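Local coordinates for esterase family protein (Staphylococcus aureus, PDB 7L0A) that probably hydrolyses S-formylglutathione to formate and glutathione, as a serine esterase of the esterase D family, at residues L47-L52 and F114-K119. Numbering follows the deposited sequence.
Sequences LKTLML and FPLSKK
With its CG beside the backbone N and opposite the carbonyl carbon (chi1 -52°), Leu-116 extends its side chain across that of Thr-49, whose OG1 is likewise opposite its own carbonyl carbon and lies against the leucine, 3.4 Å from Leu-116 CB and close to CD2. The two side chains cross at about a right angle, and Thr-49 CG2 approaches Leu-116 CD1. In this alpha/beta-hydrolase fold the contact ties the lead-in to strand 49-53 to the loop joining helix 99-113 to strand 123-128, through a single beta bridge between Leu-47 and Leu-116. The N-H of Leu-47 gives a fairly straight bond to Pro-115 O (3.0 Å), and Ser-117 N returns one to Leu-47 O (2.8 Å). An inverse gamma turn centred on Pro-115 bends the loop just before the bridge. Leu-31 of strand 24-32 packs against both Leu-47 and Leu-116, while Val-110 and His-111 of helix 99-113 also touch Leu-116. Beyond the bridge, Ser-117 OG closes an ST turn by accepting from Lys-119 N (3.1 Å) and is also bonded to Asp-122, whose carboxylate forms a salt bridge with Lys-48 as well. The buried carbonyl of Leu-47 is gripped twice: Thr-49 OG1 donates to its O at 3.0 Å from above the carbonyl plane, on the face opposite the one approached by Ser-117 N.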
loop_
_atom_site.group_PDB
_atom_site.type_symbol
_atom_site.label_atom_id
_atom_site.label_comp_id
_atom_site.label_asym_id
_atom_site.label_seq_id
_atom_site.Cartn_x
_atom_site.Cartn_y
_atom_site.Cartn_z
ATOM N N LEU B 47 -11.970 1.749 8.495
ATOM C CA LEU B 47 -11.157 1.921 9.686
ATOM C C LEU B 47 -11.024 3.378 10.104
ATOM O O LEU B 47 -10.908 4.273 9.262
ATOM C CB LEU B 47 -9.750 1.389 9.434
ATOM C CG LEU B 47 -9.594 -0.123 9.179
ATOM C CD1 LEU B 47 -8.337 -0.350 8.341
ATOM C CD2 LEU B 47 -9.501 -0.803 10.507
ATOM N N LYS B 48 -10.944 3.596 11.420
ATOM C CA LYS B 48 -10.470 4.872 11.940
ATOM C C LYS B 48 -9.029 5.111 11.478
ATOM O O LYS B 48 -8.208 4.188 11.416
ATOM C CB LYS B 48 -10.531 4.916 13.469
ATOM C CG LYS B 48 -11.933 4.924 14.036
ATOM C CD LYS B 48 -11.886 4.923 15.551
ATOM C CE LYS B 48 -13.305 4.968 16.156
ATOM N NZ LYS B 48 -13.947 6.319 15.988
ATOM N N THR B 49 -8.714 6.361 11.177
ATOM C CA THR B 49 -7.484 6.689 10.481
ATOM C C THR B 49 -6.804 7.912 11.058
ATOM O O THR B 49 -7.454 8.949 11.270
ATOM C CB THR B 49 -7.790 6.927 8.991
ATOM O OG1 THR B 49 -8.384 5.754 8.418
ATOM C CG2 THR B 49 -6.565 7.298 8.225
ATOM N N LEU B 50 -5.485 7.801 11.263
ATOM C CA LEU B 50 -4.636 8.890 11.719
ATOM C C LEU B 50 -3.658 9.269 10.619
ATOM O O LEU B 50 -2.928 8.415 10.110
ATOM C CB LEU B 50 -3.858 8.485 12.972
ATOM C CG LEU B 50 -2.716 9.363 13.424
ATOM C CD1 LEU B 50 -3.251 10.772 13.774
ATOM C CD2 LEU B 50 -1.955 8.762 14.578
ATOM N N MET B 51 -3.637 10.546 10.261
ATOM C CA MET B 51 -2.576 11.136 9.463
ATOM C C MET B 51 -1.464 11.633 10.383
ATOM O O MET B 51 -1.713 12.465 11.259
ATOM C CB MET B 51 -3.139 12.297 8.639
ATOM C CG MET B 51 -2.086 13.022 7.784
ATOM S SD MET B 51 -1.429 12.077 6.392
ATOM C CE MET B 51 -2.854 12.105 5.285
ATOM N N LEU B 52 -0.244 11.114 10.207
ATOM C CA LEU B 52 0.866 11.409 11.107
ATOM C C LEU B 52 1.997 12.084 10.357
ATOM O O LEU B 52 2.466 11.588 9.329
ATOM C CB LEU B 52 1.333 10.116 11.806
ATOM C CG LEU B 52 2.466 10.311 12.803
ATOM C CD1 LEU B 52 2.162 11.276 13.921
ATOM C CD2 LEU B 52 2.841 8.941 13.375
ATOM N N PHE B 114 -7.763 2.601 -0.062
ATOM C CA PHE B 114 -7.775 1.734 1.106
ATOM C C PHE B 114 -9.105 1.812 1.863
ATOM O O PHE B 114 -9.876 2.781 1.720
ATOM C CB PHE B 114 -6.646 2.054 2.108
ATOM C CG PHE B 114 -5.264 1.733 1.625
ATOM C CD1 PHE B 114 -4.881 0.415 1.406
ATOM C CD2 PHE B 114 -4.334 2.731 1.444
ATOM C CE1 PHE B 114 -3.595 0.128 0.974
ATOM C CE2 PHE B 114 -3.059 2.441 1.018
ATOM C CZ PHE B 114 -2.693 1.133 0.784
ATOM N N PRO B 115 -9.407 0.800 2.696
ATOM C CA PRO B 115 -10.700 0.784 3.435
ATOM C C PRO B 115 -10.679 1.644 4.695
ATOM O O PRO B 115 -10.722 1.160 5.839
ATOM C CB PRO B 115 -10.877 -0.710 3.742
ATOM C CG PRO B 115 -9.472 -1.210 3.899
ATOM C CD PRO B 115 -8.663 -0.460 2.849
ATOM N N LEU B 116 -10.569 2.954 4.488
ATOM C CA LEU B 116 -10.427 3.933 5.549
ATOM C C LEU B 116 -11.721 4.725 5.649
ATOM O O LEU B 116 -12.284 5.131 4.624
ATOM C CB LEU B 116 -9.273 4.885 5.252
ATOM C CG LEU B 116 -7.927 4.243 4.922
ATOM C CD1 LEU B 116 -6.867 5.262 4.688
ATOM C CD2 LEU B 116 -7.564 3.312 6.071
ATOM N N SER B 117 -12.189 4.946 6.878
ATOM C CA SER B 117 -13.395 5.718 7.057
ATOM C C SER B 117 -13.215 7.132 6.511
ATOM O O SER B 117 -12.186 7.779 6.722
ATOM C CB SER B 117 -13.783 5.809 8.516
ATOM O OG SER B 117 -14.985 6.550 8.648
ATOM N N LYS B 118 -14.258 7.621 5.860
ATOM C CA LYS B 118 -14.314 8.989 5.374
ATOM C C LYS B 118 -15.075 9.905 6.300
ATOM O O LYS B 118 -15.192 11.106 6.005
ATOM C CB LYS B 118 -14.945 9.009 3.989
ATOM C CG LYS B 118 -14.082 8.313 2.944
ATOM C CD LYS B 118 -14.792 8.115 1.627
ATOM C CE LYS B 118 -13.866 7.496 0.589
ATOM N NZ LYS B 118 -14.498 7.401 -0.757
ATOM N N LYS B 119 -15.582 9.381 7.413
ATOM C CA LYS B 119 -16.299 10.201 8.375
ATOM C C LYS B 119 -15.347 11.013 9.248
ATOM O O LYS B 119 -14.330 10.505 9.720
ATOM C CB LYS B 119 -17.156 9.330 9.288
ATOM C CG LYS B 119 -18.121 8.421 8.535
ATOM C CD LYS B 119 -18.866 7.529 9.516
ATOM C CE LYS B 119 -19.733 6.531 8.772
ATOM N NZ LYS B 119 -20.510 7.213 7.699
#